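Local coordinates for protein glucosamine-6-phosphate deaminase (Thermotoga maritima, PDB 1J5X) that is a SIS-domain protein, an alpha/beta fold in which helices pack round two parallel beta-sheets, at residues L171-D176 and E184-L189; V190-E195 and D298-N303; V216-S221 and L248-G253. One frame throughout, in Å; residues are numbered along the deposited sequence.

Contact 1: L171-D176 and E184-L189; sequences LMFLAD and ERFSEL
Phe186 and Phe173 reach each other through different first torsions: CG of Phe186 stands anti to its carbonyl carbon (chi1 -76°), sending the ring straight at helix 162-179, whereas Phe173 has CG opposite its backbone N, which brings its CD2 edge against Phe186. The two rings meet obliquely, planes at 59° and centroids 5.9 Å apart. Phe173 CD2 lies 3.8 Å from Phe186 CD2, and CB of Phe173 sits over one face of the Phe186 ring. Met172, a selenomethionine, touches with its root: its CB is 3.8 Å from Phe186 CZ. The far edge of the same ring meets a carboxylate, Asp176 OD2 lying near the ring plane 3.2 Å from Phe186 CE2, where the slightly positive ring hydrogens probably suit the oxygen's charge. That oxygen also accepts a bond from Tyr73 on helix 62-78, and Asn181 in the turn between the helices holds OD1, so the buried carboxylate is fixed by both oxygens. Phe31 of helix 27-35 also packs on Phe186. One aromatic side chain thus spans two helices, the axes of segments 171-176 and 184-189 coming within 11.0 Å at 160°: an antiparallel helical hairpin, joining the last helix after the five-stranded parallel sheet of the SIS domain to the long helix that leads into the second sheet.

Contact 2: V190-E195 and D298-N303; sequences VGYSPE and DIPVSN
Tyr192 and Val301 mark the nearest backbone approach, their CA atoms 8.4 Å apart, where a turn of helix 184-205, kinked at Pro194 and Glu195, faces an extended, irregular loop segment. That gap is bridged by one long side chain. CG of Tyr192 is anti to the backbone N (chi1 -179°), which carries the ring out from the helix towards the loop. Its hydroxyl donates to the backbone carbonyl of Pro300, with Tyr192 OH 2.7 Å from Pro300 O. Relative to the ring, the acceptor lies near the plane, at the edge; relative to the carbonyl, the hydroxyl stands above the peptide plane, 49° out of it, and misses the lone pairs. Pro300 O is also 3.3 Å from Tyr192 CE2, so it sits beside the ortho corner of the phenol as well as its hydroxyl. Next along the loop, Val301 crosses the tyrosine at about a right angle: CB and CG2 of Val301 both lie 4.1 Å from CE2 of Tyr192. Pro300 adds a lighter touch, its CB 3.9 Å from the Tyr192 OH. On the CE1 side of the ring, the carboxylate oxygen OE1 of Glu195 approaches the edge in plane. Val301 is also backed by Phe196 of the same helix and by Val293 of strand 289-293, while Ile299 pairs through its backbone with Glu292. Chemically, the join is sparse and neutral. A single short phenol-to-carbonyl bond supplies the direction, a few methyl and ring contacts supply the packing, and because the acceptor is a backbone oxygen, the helix is tied to the course of the loop chain itself, at a place where the tyrosine is still partly exposed.

Contact 3: V216-S221 and L248-G253; sequences VFLGMS and LEYRHG
Tyr250 packs on Val216 and Leu218 on one side of the four-stranded parallel sheet of an alpha/beta sandwich: strand 214-218 runs inside that sheet, between strands 241-245 and 262-267, and the loop following 241-245 folds back over it. Alternation along the strand turns Val216 and Leu218 to this loop, while Phe217 packs on helix 222-238 across the sheet. Tyr250, in a short 3-10 turn, has CG anti to its backbone N (chi1 -163°), which turns the ring toward Val216 and Leu218. Val216 approaches from the opposite direction. Its CG1 rests over a face of the ring in a CH-pi contact, 4.0 Å from the centroid of Tyr250 and 28° off the ring normal, and leans to one side, with CE1 as its closest ring atom. The other branch goes to the polar end of the ring: Val216 CG2 is 3.6 Å from Tyr250 OH. Leu218 crosses the tyrosine at about a right angle and uses its methyls at the CB stem and the near corner of the ring, CD2 lying 3.8 Å from Tyr250 CB and CD1 4.0 Å from the same carbon. Leu279 and Leu283 of helix 273-285 lie beside Leu218 and Tyr250 respectively, and Arg251 is tied to that helix by a salt bridge with Glu282. Farther along, the contact is less buried, Met220 and Leu248 being partly exposed. Met220, a selenomethionine, has CG anti to its carbonyl carbon (chi1 -63°) and runs extended from there, so that its end crosses to Leu248, whose own CB points away from the strand segment. The Met220 CE methyl meets the end of Leu248, 3.6 Å from CD1 and 3.7 Å from CG.

Contacts 1 and 2 share helix 184-205 and touch where Arg185 and Leu189 meet Ser302; the helix thereby faces the SIS-domain helix 162-179 with its first turns and the loop after strand 289-293 with the next. Contact 3 lies apart, its centre about 27 Å from that of contact 1 and about 23 Å from that of contact 2, though its strand follows this helix in the chain. Contact 1 is wholly buried and aromatic, with a carboxylate at its edge. Contact 3, also largely buried, is apolar, sheet against loop, and grows more open at Met220 and Leu248. Contact 2 is the smallest, partly exposed, and contains the only hydrogen bond across a segment pair.

Contact 1: L171-D176 and E184-L189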
ATOM      1  N   LEU A 171      -5.035  10.684  -0.465  1.00 14.56           N
ATOM      2  CA  LEU A 171      -4.260  11.308  -1.513  1.00 17.34           C
ATOM      3  C   LEU A 171      -4.897  10.984  -2.873  1.00 15.75           C
ATOM      4  O   LEU A 171      -4.807  11.822  -3.717  1.00 16.04           O
ATOM      5  CB  LEU A 171      -2.782  10.853  -1.482  1.00 16.96           C
ATOM      6  CG  LEU A 171      -2.060  11.170  -0.159  1.00 18.38           C
ATOM      7  CD1 LEU A 171      -0.590  10.699  -0.228  1.00 20.71           C
ATOM      8  CD2 LEU A 171      -2.171  12.627   0.114  1.00 19.82           C
HETATM    9  N   MSE A 172      -5.498   9.803  -3.056  1.00 17.11           N
HETATM   10  CA  MSE A 172      -6.149   9.532  -4.375  1.00 16.28           C
HETATM   11  C   MSE A 172      -7.296  10.537  -4.516  1.00 17.66           C
HETATM   12  O   MSE A 172      -7.488  11.190  -5.555  1.00 15.27           O
HETATM   13  CB  MSE A 172      -6.681   8.124  -4.396  1.00 18.73           C
HETATM   14  CG  MSE A 172      -5.561   7.124  -4.447  1.00 14.41           C
HETATM   15 SE   MSE A 172      -6.245   5.293  -4.482  1.00 29.17          SE
HETATM   16  CE  MSE A 172      -6.773   5.184  -6.370  1.00 26.75           C
ATOM     17  N   PHE A 173      -8.093  10.653  -3.458  1.00 16.50           N
ATOM     18  CA  PHE A 173      -9.232  11.596  -3.470  1.00 19.60           C
ATOM     19  C   PHE A 173      -8.769  13.018  -3.736  1.00 17.57           C
ATOM     20  O   PHE A 173      -9.351  13.757  -4.564  1.00 16.81           O
ATOM     21  CB  PHE A 173     -10.010  11.427  -2.132  1.00 18.52           C
ATOM     22  CG  PHE A 173     -11.243  12.302  -1.998  1.00 18.53           C
ATOM     23  CD1 PHE A 173     -11.127  13.631  -1.637  1.00 21.73           C
ATOM     24  CD2 PHE A 173     -12.494  11.772  -2.201  1.00 21.86           C
ATOM     25  CE1 PHE A 173     -12.252  14.445  -1.465  1.00 22.84           C
ATOM     26  CE2 PHE A 173     -13.659  12.599  -2.025  1.00 20.89           C
ATOM     27  CZ  PHE A 173     -13.514  13.912  -1.663  1.00 22.04           C
ATOM     28  N   LEU A 174      -7.718  13.435  -3.058  1.00 20.84           N
ATOM     29  CA  LEU A 174      -7.145  14.770  -3.271  1.00 19.85           C
ATOM     30  C   LEU A 174      -6.687  14.998  -4.745  1.00 21.23           C
ATOM     31  O   LEU A 174      -6.873  16.090  -5.352  1.00 19.97           O
ATOM     32  CB  LEU A 174      -5.943  14.943  -2.331  1.00 24.39           C
ATOM     33  CG  LEU A 174      -5.164  16.265  -2.362  1.00 28.75           C
ATOM     34  CD1 LEU A 174      -4.267  16.442  -1.169  1.00 32.74           C
ATOM     35  CD2 LEU A 174      -4.285  16.241  -3.516  1.00 32.45           C
ATOM     36  N   ALA A 175      -6.057  13.988  -5.323  1.00 18.03           N
ATOM     37  CA  ALA A 175      -5.616  14.158  -6.715  1.00 18.61           C
ATOM     38  C   ALA A 175      -6.819  14.375  -7.641  1.00 18.67           C
ATOM     39  O   ALA A 175      -6.780  15.260  -8.531  1.00 20.12           O
ATOM     40  CB  ALA A 175      -4.874  12.904  -7.194  1.00 18.29           C
ATOM     41  N   ASP A 176      -7.861  13.573  -7.451  1.00 19.54           N
ATOM     42  CA  ASP A 176      -9.010  13.731  -8.323  1.00 19.51           C
ATOM     43  C   ASP A 176      -9.659  15.100  -8.097  1.00 21.30           C
ATOM     44  O   ASP A 176     -10.117  15.748  -9.048  1.00 19.98           O
ATOM     45  CB  ASP A 176     -10.012  12.633  -8.106  1.00 18.89           C
ATOM     46  CG  ASP A 176      -9.586  11.321  -8.769  1.00 19.56           C
ATOM     47  OD1 ASP A 176      -9.167  11.369  -9.970  1.00 20.89           O
ATOM     48  OD2 ASP A 176      -9.671  10.256  -8.126  1.00 20.58           O
ATOM     49  N   GLU A 184     -17.283  10.722  -6.685  1.00 22.74           N
ATOM     50  CA  GLU A 184     -18.359   9.949  -6.101  1.00 23.99           C
ATOM     51  C   GLU A 184     -18.083   8.460  -5.885  1.00 22.60           C
ATOM     52  O   GLU A 184     -18.609   7.908  -4.928  1.00 21.29           O
ATOM     53  CB  GLU A 184     -19.696  10.131  -6.871  1.00 26.61           C
ATOM     54  CG  GLU A 184     -19.736   9.488  -8.207  1.00 31.05           C
ATOM     55  CD  GLU A 184     -21.101   9.732  -8.910  1.00 32.51           C
ATOM     56  OE1 GLU A 184     -21.833  10.641  -8.464  1.00 31.98           O
ATOM     57  OE2 GLU A 184     -21.393   9.009  -9.885  1.00 33.74           O
ATOM     58  N   ARG A 185     -17.272   7.795  -6.724  1.00 20.11           N
ATOM     59  CA  ARG A 185     -17.030   6.400  -6.492  1.00 20.77           C
ATOM     60  C   ARG A 185     -16.252   6.067  -5.197  1.00 21.73           C
ATOM     61  O   ARG A 185     -16.322   4.944  -4.720  1.00 22.02           O
ATOM     62  CB  ARG A 185     -16.312   5.747  -7.667  1.00 23.34           C
ATOM     63  CG  ARG A 185     -17.332   5.364  -8.773  1.00 30.22           C
ATOM     64  CD  ARG A 185     -17.682   3.843  -8.657  1.00 34.09           C
ATOM     65  NE  ARG A 185     -16.965   3.128  -9.674  1.00 37.30           N
ATOM     66  CZ  ARG A 185     -16.778   1.821  -9.790  1.00 31.59           C
ATOM     67  NH1 ARG A 185     -17.231   0.911  -8.933  1.00 28.39           N
ATOM     68  NH2 ARG A 185     -16.138   1.434 -10.861  1.00 32.19           N
ATOM     69  N   PHE A 186     -15.566   7.038  -4.643  1.00 19.54           N
ATOM     70  CA  PHE A 186     -14.817   6.741  -3.385  1.00 19.97           C
ATOM     71  C   PHE A 186     -15.854   6.499  -2.252  1.00 21.10           C
ATOM     72  O   PHE A 186     -15.635   5.657  -1.403  1.00 20.88           O
ATOM     73  CB  PHE A 186     -13.890   7.913  -3.045  1.00 18.18           C
ATOM     74  CG  PHE A 186     -12.654   7.977  -3.898  1.00 20.21           C
ATOM     75  CD1 PHE A 186     -11.608   7.028  -3.770  1.00 19.84           C
ATOM     76  CD2 PHE A 186     -12.494   9.023  -4.830  1.00 19.65           C
ATOM     77  CE1 PHE A 186     -10.425   7.118  -4.540  1.00 20.61           C
ATOM     78  CE2 PHE A 186     -11.340   9.124  -5.595  1.00 19.57           C
ATOM     79  CZ  PHE A 186     -10.290   8.192  -5.474  1.00 21.72           C
ATOM     80  N   SER A 187     -16.992   7.217  -2.262  1.00 22.04           N
ATOM     81  CA  SER A 187     -18.038   6.961  -1.221  1.00 22.12           C
ATOM     82  C   SER A 187     -18.545   5.554  -1.360  1.00 22.96           C
ATOM     83  O   SER A 187     -18.778   4.857  -0.384  1.00 22.32           O
ATOM     84  CB  SER A 187     -19.272   7.883  -1.374  1.00 25.93           C
ATOM     85  OG  SER A 187     -18.844   9.205  -1.271  1.00 28.25           O
ATOM     86  N   GLU A 188     -18.744   5.137  -2.610  1.00 21.01           N
ATOM     87  CA  GLU A 188     -19.230   3.796  -2.829  1.00 21.08           C
ATOM     88  C   GLU A 188     -18.199   2.773  -2.344  1.00 22.26           C
ATOM     89  O   GLU A 188     -18.567   1.802  -1.676  1.00 20.75           O
ATOM     90  CB  GLU A 188     -19.513   3.604  -4.326  1.00 24.46           C
ATOM     91  CG  GLU A 188     -19.811   2.132  -4.726  1.00 29.72           C
ATOM     92  CD  GLU A 188     -19.475   1.871  -6.219  1.00 37.25           C
ATOM     93  OE1 GLU A 188     -19.865   2.695  -7.105  1.00 38.81           O
ATOM     94  OE2 GLU A 188     -18.805   0.854  -6.496  1.00 36.12           O
ATOM     95  N   LEU A 189     -16.923   2.960  -2.678  1.00 19.09           N
ATOM     96  CA  LEU A 189     -15.934   1.954  -2.242  1.00 18.57           C
ATOM     97  C   LEU A 189     -15.778   1.947  -0.724  1.00 17.56           C
ATOM     98  O   LEU A 189     -15.655   0.893  -0.127  1.00 20.10           O
ATOM     99  CB  LEU A 189     -14.586   2.206  -2.915  1.00 17.13           C
ATOM    100  CG  LEU A 189     -14.696   2.026  -4.442  1.00 19.46           C
ATOM    101  CD1 LEU A 189     -13.489   2.605  -5.156  1.00 18.42           C
ATOM    102  CD2 LEU A 189     -14.731   0.556  -4.680  1.00 22.20           C
TER

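Contact 2: V190-E195 and D298-N303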
ATOM      1  N   VAL A 190     -15.755   3.132  -0.135  1.00 17.06           N
ATOM      2  CA  VAL A 190     -15.699   3.178   1.337  1.00 18.67           C
ATOM      3  C   VAL A 190     -16.895   2.433   1.957  1.00 21.37           C
ATOM      4  O   VAL A 190     -16.759   1.670   2.940  1.00 21.12           O
ATOM      5  CB  VAL A 190     -15.682   4.645   1.769  1.00 15.37           C
ATOM      6  CG1 VAL A 190     -15.988   4.754   3.303  1.00 20.31           C
ATOM      7  CG2 VAL A 190     -14.306   5.270   1.428  1.00 22.33           C
ATOM      8  N   GLY A 191     -18.077   2.621   1.370  1.00 21.09           N
ATOM      9  CA  GLY A 191     -19.283   1.976   1.896  1.00 20.90           C
ATOM     10  C   GLY A 191     -19.254   0.488   1.798  1.00 19.98           C
ATOM     11  O   GLY A 191     -19.919  -0.221   2.584  1.00 20.84           O
ATOM     12  N   TYR A 192     -18.477   0.004   0.806  1.00 19.76           N
ATOM     13  CA  TYR A 192     -18.308  -1.409   0.525  1.00 20.84           C
ATOM     14  C   TYR A 192     -17.266  -2.123   1.419  1.00 21.62           C
ATOM     15  O   TYR A 192     -17.194  -3.364   1.446  1.00 22.21           O
ATOM     16  CB  TYR A 192     -17.870  -1.623  -0.981  1.00 22.10           C
ATOM     17  CG  TYR A 192     -17.705  -3.101  -1.358  1.00 23.56           C
ATOM     18  CD1 TYR A 192     -18.753  -4.010  -1.162  1.00 23.28           C
ATOM     19  CD2 TYR A 192     -16.509  -3.587  -1.923  1.00 21.26           C
ATOM     20  CE1 TYR A 192     -18.633  -5.362  -1.503  1.00 26.86           C
ATOM     21  CE2 TYR A 192     -16.388  -4.933  -2.285  1.00 22.71           C
ATOM     22  CZ  TYR A 192     -17.439  -5.824  -2.075  1.00 24.53           C
ATOM     23  OH  TYR A 192     -17.298  -7.171  -2.428  1.00 26.41           O
ATOM     24  N   SER A 193     -16.467  -1.348   2.137  1.00 23.13           N
ATOM     25  CA  SER A 193     -15.357  -1.946   2.913  1.00 23.89           C
ATOM     26  C   SER A 193     -15.752  -3.012   3.957  1.00 22.57           C
ATOM     27  O   SER A 193     -15.080  -4.055   4.063  1.00 21.56           O
ATOM     28  CB  SER A 193     -14.456  -0.829   3.507  1.00 26.33           C
ATOM     29  OG  SER A 193     -15.069  -0.175   4.601  1.00 35.73           O
ATOM     30  N   PRO A 194     -16.885  -2.827   4.677  1.00 24.38           N
ATOM     31  CA  PRO A 194     -17.214  -3.879   5.659  1.00 22.42           C
ATOM     32  C   PRO A 194     -17.477  -5.230   5.004  1.00 23.98           C
ATOM     33  O   PRO A 194     -16.943  -6.276   5.407  1.00 23.87           O
ATOM     34  CB  PRO A 194     -18.461  -3.314   6.372  1.00 24.36           C
ATOM     35  CG  PRO A 194     -18.247  -1.771   6.300  1.00 20.66           C
ATOM     36  CD  PRO A 194     -17.618  -1.549   4.933  1.00 21.26           C
ATOM     37  N   GLU A 195     -18.317  -5.234   3.959  1.00 23.74           N
ATOM     38  CA  GLU A 195     -18.606  -6.482   3.269  1.00 26.08           C
ATOM     39  C   GLU A 195     -17.317  -7.026   2.627  1.00 24.71           C
ATOM     40  O   GLU A 195     -17.045  -8.226   2.644  1.00 25.31           O
ATOM     41  CB  GLU A 195     -19.683  -6.251   2.183  1.00 27.12           C
ATOM     42  CG  GLU A 195     -19.906  -7.442   1.237  1.00 31.42           C
ATOM     43  CD  GLU A 195     -21.133  -7.274   0.321  1.00 34.58           C
ATOM     44  OE1 GLU A 195     -21.663  -6.144   0.204  1.00 35.75           O
ATOM     45  OE2 GLU A 195     -21.541  -8.277  -0.293  1.00 37.65           O
ATOM     46  N   ASP A 298     -12.283 -14.349  -6.696  1.00 24.78           N
ATOM     47  CA  ASP A 298     -12.648 -14.913  -5.410  1.00 26.24           C
ATOM     48  C   ASP A 298     -13.114 -13.928  -4.364  1.00 27.01           C
ATOM     49  O   ASP A 298     -13.914 -14.269  -3.490  1.00 26.39           O
ATOM     50  CB  ASP A 298     -11.452 -15.714  -4.862  1.00 26.74           C
ATOM     51  CG  ASP A 298     -10.996 -16.776  -5.824  1.00 30.08           C
ATOM     52  OD1 ASP A 298     -10.116 -16.515  -6.689  1.00 25.81           O
ATOM     53  OD2 ASP A 298     -11.565 -17.894  -5.723  1.00 35.52           O
ATOM     54  N   ILE A 299     -12.571 -12.715  -4.393  1.00 25.17           N
ATOM     55  CA  ILE A 299     -12.962 -11.663  -3.461  1.00 24.24           C
ATOM     56  C   ILE A 299     -13.316 -10.461  -4.357  1.00 25.53           C
ATOM     57  O   ILE A 299     -12.453  -9.685  -4.812  1.00 24.48           O
ATOM     58  CB  ILE A 299     -11.793 -11.264  -2.519  1.00 24.89           C
ATOM     59  CG1 ILE A 299     -11.334 -12.459  -1.657  1.00 24.42           C
ATOM     60  CG2 ILE A 299     -12.236 -10.172  -1.575  1.00 22.30           C
ATOM     61  CD1 ILE A 299     -10.055 -12.046  -0.750  1.00 25.70           C
ATOM     62  N   PRO A 300     -14.617 -10.250  -4.608  1.00 25.44           N
ATOM     63  CA  PRO A 300     -15.060  -9.159  -5.458  1.00 24.48           C
ATOM     64  C   PRO A 300     -14.816  -7.792  -4.898  1.00 24.03           C
ATOM     65  O   PRO A 300     -15.008  -7.566  -3.711  1.00 22.90           O
ATOM     66  CB  PRO A 300     -16.580  -9.404  -5.606  1.00 25.36           C
ATOM     67  CG  PRO A 300     -16.770 -10.814  -5.082  1.00 31.10           C
ATOM     68  CD  PRO A 300     -15.763 -10.893  -3.964  1.00 28.23           C
ATOM     69  N   VAL A 301     -14.389  -6.900  -5.793  1.00 20.70           N
ATOM     70  CA  VAL A 301     -14.207  -5.486  -5.502  1.00 19.48           C
ATOM     71  C   VAL A 301     -13.953  -4.856  -6.865  1.00 20.77           C
ATOM     72  O   VAL A 301     -13.443  -5.558  -7.760  1.00 20.21           O
ATOM     73  CB  VAL A 301     -13.041  -5.225  -4.548  1.00 19.43           C
ATOM     74  CG1 VAL A 301     -11.691  -5.702  -5.206  1.00 19.49           C
ATOM     75  CG2 VAL A 301     -13.014  -3.727  -4.212  1.00 19.92           C
ATOM     76  N   SER A 302     -14.296  -3.572  -7.040  1.00 18.42           N
ATOM     77  CA  SER A 302     -14.105  -2.908  -8.344  1.00 20.98           C
ATOM     78  C   SER A 302     -12.706  -3.131  -8.918  1.00 20.46           C
ATOM     79  O   SER A 302     -11.723  -3.054  -8.186  1.00 21.16           O
ATOM     80  CB  SER A 302     -14.324  -1.407  -8.200  1.00 19.95           C
ATOM     81  OG  SER A 302     -13.878  -0.672  -9.331  1.00 21.53           O
ATOM     82  N   ASN A 303     -12.619  -3.316 -10.230  1.00 16.34           N
ATOM     83  CA  ASN A 303     -11.310  -3.501 -10.870  1.00 18.59           C
ATOM     84  C   ASN A 303     -10.752  -2.180 -11.373  1.00 18.87           C
ATOM     85  O   ASN A 303      -9.722  -2.128 -12.079  1.00 19.99           O
ATOM     86  CB  ASN A 303     -11.389  -4.523 -12.006  1.00 20.51           C
ATOM     87  CG  ASN A 303     -11.758  -5.902 -11.496  1.00 25.47           C
ATOM     88  OD1 ASN A 303     -11.359  -6.280 -10.386  1.00 20.52           O
ATOM     89  ND2 ASN A 303     -12.508  -6.663 -12.291  1.00 25.62           N
TER

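Contact 3: V216-S221 and L248-G253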
ATOM      1  N   VAL A 216       2.962 -15.074  -3.291  1.00 20.82           N
ATOM      2  CA  VAL A 216       3.304 -14.264  -4.470  1.00 22.06           C
ATOM      3  C   VAL A 216       2.128 -13.298  -4.662  1.00 22.94           C
ATOM      4  O   VAL A 216       0.968 -13.746  -4.613  1.00 21.58           O
ATOM      5  CB  VAL A 216       3.444 -15.187  -5.683  1.00 22.65           C
ATOM      6  CG1 VAL A 216       3.638 -14.396  -6.985  1.00 23.69           C
ATOM      7  CG2 VAL A 216       4.632 -16.178  -5.456  1.00 19.08           C
ATOM      8  N   PHE A 217       2.415 -12.001  -4.810  1.00 17.46           N
ATOM      9  CA  PHE A 217       1.387 -10.967  -4.998  1.00 20.02           C
ATOM     10  C   PHE A 217       1.571 -10.344  -6.376  1.00 17.68           C
ATOM     11  O   PHE A 217       2.627  -9.790  -6.686  1.00 17.73           O
ATOM     12  CB  PHE A 217       1.526  -9.983  -3.844  1.00 21.41           C
ATOM     13  CG  PHE A 217       1.251 -10.638  -2.513  1.00 21.70           C
ATOM     14  CD1 PHE A 217      -0.061 -10.792  -2.104  1.00 20.33           C
ATOM     15  CD2 PHE A 217       2.291 -11.136  -1.703  1.00 21.05           C
ATOM     16  CE1 PHE A 217      -0.392 -11.420  -0.884  1.00 23.02           C
ATOM     17  CE2 PHE A 217       1.995 -11.786  -0.473  1.00 23.68           C
ATOM     18  CZ  PHE A 217       0.652 -11.917  -0.062  1.00 18.47           C
ATOM     19  N   LEU A 218       0.541 -10.446  -7.229  1.00 17.78           N
ATOM     20  CA  LEU A 218       0.657  -9.967  -8.599  1.00 14.97           C
ATOM     21  C   LEU A 218      -0.309  -8.838  -8.881  1.00 15.99           C
ATOM     22  O   LEU A 218      -1.458  -8.925  -8.476  1.00 14.99           O
ATOM     23  CB  LEU A 218       0.354 -11.128  -9.566  1.00 16.19           C
ATOM     24  CG  LEU A 218       1.194 -12.417  -9.499  1.00 18.58           C
ATOM     25  CD1 LEU A 218       0.816 -13.340 -10.729  1.00 18.80           C
ATOM     26  CD2 LEU A 218       2.711 -12.019  -9.624  1.00 17.39           C
ATOM     27  N   GLY A 219       0.154  -7.796  -9.547  1.00 16.82           N
ATOM     28  CA  GLY A 219      -0.764  -6.700  -9.907  1.00 16.88           C
ATOM     29  C   GLY A 219      -0.018  -5.705 -10.776  1.00 19.18           C
ATOM     30  O   GLY A 219       1.212  -5.610 -10.685  1.00 16.78           O
HETATM   31  N   MSE A 220      -0.737  -4.964 -11.627  1.00 17.82           N
HETATM   32  CA  MSE A 220      -0.087  -3.962 -12.458  1.00 16.61           C
HETATM   33  C   MSE A 220      -0.273  -2.538 -11.951  1.00 16.99           C
HETATM   34  O   MSE A 220      -1.301  -2.223 -11.336  1.00 15.96           O
HETATM   35  CB  MSE A 220      -0.670  -3.981 -13.902  1.00 17.98           C
HETATM   36  CG  MSE A 220      -0.383  -5.321 -14.574  1.00 17.75           C
HETATM   37 SE   MSE A 220      -1.180  -5.096 -16.414  1.00 29.03          SE
HETATM   38  CE  MSE A 220      -0.245  -6.618 -17.367  1.00 18.78           C
ATOM     39  N   SER A 221       0.717  -1.699 -12.275  1.00 16.39           N
ATOM     40  CA  SER A 221       0.687  -0.279 -11.971  1.00 17.19           C
ATOM     41  C   SER A 221       0.335  -0.025 -10.516  1.00 15.00           C
ATOM     42  O   SER A 221       1.060  -0.503  -9.659  1.00 17.47           O
ATOM     43  CB  SER A 221      -0.327   0.408 -12.904  1.00 18.19           C
ATOM     44  OG  SER A 221      -0.006   0.081 -14.241  1.00 21.77           O
ATOM     45  N   LEU A 248       1.955 -10.050 -15.490  1.00 16.92           N
ATOM     46  CA  LEU A 248       2.468 -10.904 -16.553  1.00 17.46           C
ATOM     47  C   LEU A 248       3.975 -11.121 -16.431  1.00 20.29           C
ATOM     48  O   LEU A 248       4.518 -11.999 -17.117  1.00 20.74           O
ATOM     49  CB  LEU A 248       2.134 -10.283 -17.922  1.00 17.67           C
ATOM     50  CG  LEU A 248       0.630 -10.107 -18.106  1.00 18.31           C
ATOM     51  CD1 LEU A 248       0.341  -9.493 -19.415  1.00 20.79           C
ATOM     52  CD2 LEU A 248      -0.068 -11.470 -17.912  1.00 21.25           C
ATOM     53  N   GLU A 249       4.651 -10.360 -15.547  1.00 18.45           N
ATOM     54  CA  GLU A 249       6.115 -10.522 -15.417  1.00 17.78           C
ATOM     55  C   GLU A 249       6.412 -11.848 -14.790  1.00 18.40           C
ATOM     56  O   GLU A 249       7.519 -12.362 -14.948  1.00 17.75           O
ATOM     57  CB  GLU A 249       6.718  -9.455 -14.488  1.00 14.80           C
ATOM     58  CG  GLU A 249       6.802  -8.106 -15.198  1.00 11.33           C
ATOM     59  CD  GLU A 249       7.865  -8.120 -16.326  1.00 15.46           C
ATOM     60  OE1 GLU A 249       9.097  -8.138 -16.037  1.00 21.60           O
ATOM     61  OE2 GLU A 249       7.488  -8.137 -17.492  1.00 21.69           O
ATOM     62  N   TYR A 250       5.428 -12.369 -14.054  1.00 20.26           N
ATOM     63  CA  TYR A 250       5.633 -13.598 -13.317  1.00 21.23           C
ATOM     64  C   TYR A 250       6.045 -14.787 -14.204  1.00 18.85           C
ATOM     65  O   TYR A 250       6.743 -15.682 -13.735  1.00 21.54           O
ATOM     66  CB  TYR A 250       4.384 -13.927 -12.458  1.00 22.89           C
ATOM     67  CG  TYR A 250       4.711 -14.961 -11.375  1.00 22.80           C
ATOM     68  CD1 TYR A 250       5.632 -14.666 -10.357  1.00 21.79           C
ATOM     69  CD2 TYR A 250       4.128 -16.239 -11.401  1.00 24.56           C
ATOM     70  CE1 TYR A 250       5.961 -15.582  -9.408  1.00 23.63           C
ATOM     71  CE2 TYR A 250       4.460 -17.195 -10.445  1.00 26.83           C
ATOM     72  CZ  TYR A 250       5.374 -16.864  -9.446  1.00 26.11           C
ATOM     73  OH  TYR A 250       5.726 -17.752  -8.475  1.00 24.37           O
ATOM     74  N   ARG A 251       5.690 -14.781 -15.479  1.00 19.92           N
ATOM     75  CA  ARG A 251       6.079 -15.887 -16.330  1.00 20.20           C
ATOM     76  C   ARG A 251       7.535 -15.819 -16.729  1.00 25.03           C
ATOM     77  O   ARG A 251       8.104 -16.849 -17.134  1.00 21.30           O
ATOM     78  CB  ARG A 251       5.323 -15.879 -17.661  1.00 23.02           C
ATOM     79  CG  ARG A 251       3.810 -16.268 -17.527  1.00 21.29           C
ATOM     80  CD  ARG A 251       3.288 -16.533 -18.953  1.00 24.93           C
ATOM     81  NE  ARG A 251       1.903 -17.017 -18.921  1.00 25.46           N
ATOM     82  CZ  ARG A 251       0.829 -16.231 -19.062  1.00 25.36           C
ATOM     83  NH1 ARG A 251       0.956 -14.905 -19.249  1.00 24.47           N
ATOM     84  NH2 ARG A 251      -0.389 -16.780 -19.018  1.00 22.79           N
ATOM     85  N   HIS A 252       8.122 -14.612 -16.641  1.00 21.84           N
ATOM     86  CA  HIS A 252       9.447 -14.434 -17.172  1.00 23.32           C
ATOM     87  C   HIS A 252      10.536 -14.754 -16.222  1.00 24.76           C
ATOM     88  O   HIS A 252      11.436 -13.946 -15.950  1.00 23.35           O
ATOM     89  CB  HIS A 252       9.591 -13.001 -17.745  1.00 23.47           C
ATOM     90  CG  HIS A 252       8.548 -12.649 -18.737  1.00 18.61           C
ATOM     91  ND1 HIS A 252       8.762 -12.692 -20.096  1.00 19.60           N
ATOM     92  CD2 HIS A 252       7.261 -12.252 -18.570  1.00 21.09           C
ATOM     93  CE1 HIS A 252       7.664 -12.326 -20.725  1.00 22.57           C
ATOM     94  NE2 HIS A 252       6.735 -12.054 -19.820  1.00 20.68           N
ATOM     95  N   GLY A 253      10.423 -15.939 -15.649  1.00 22.62           N
ATOM     96  CA  GLY A 253      11.433 -16.379 -14.714  1.00 21.66           C
ATOM     97  C   GLY A 253      11.008 -16.736 -13.332  1.00 22.22           C
ATOM     98  O   GLY A 253      11.266 -17.873 -12.868  1.00 22.31           O
TER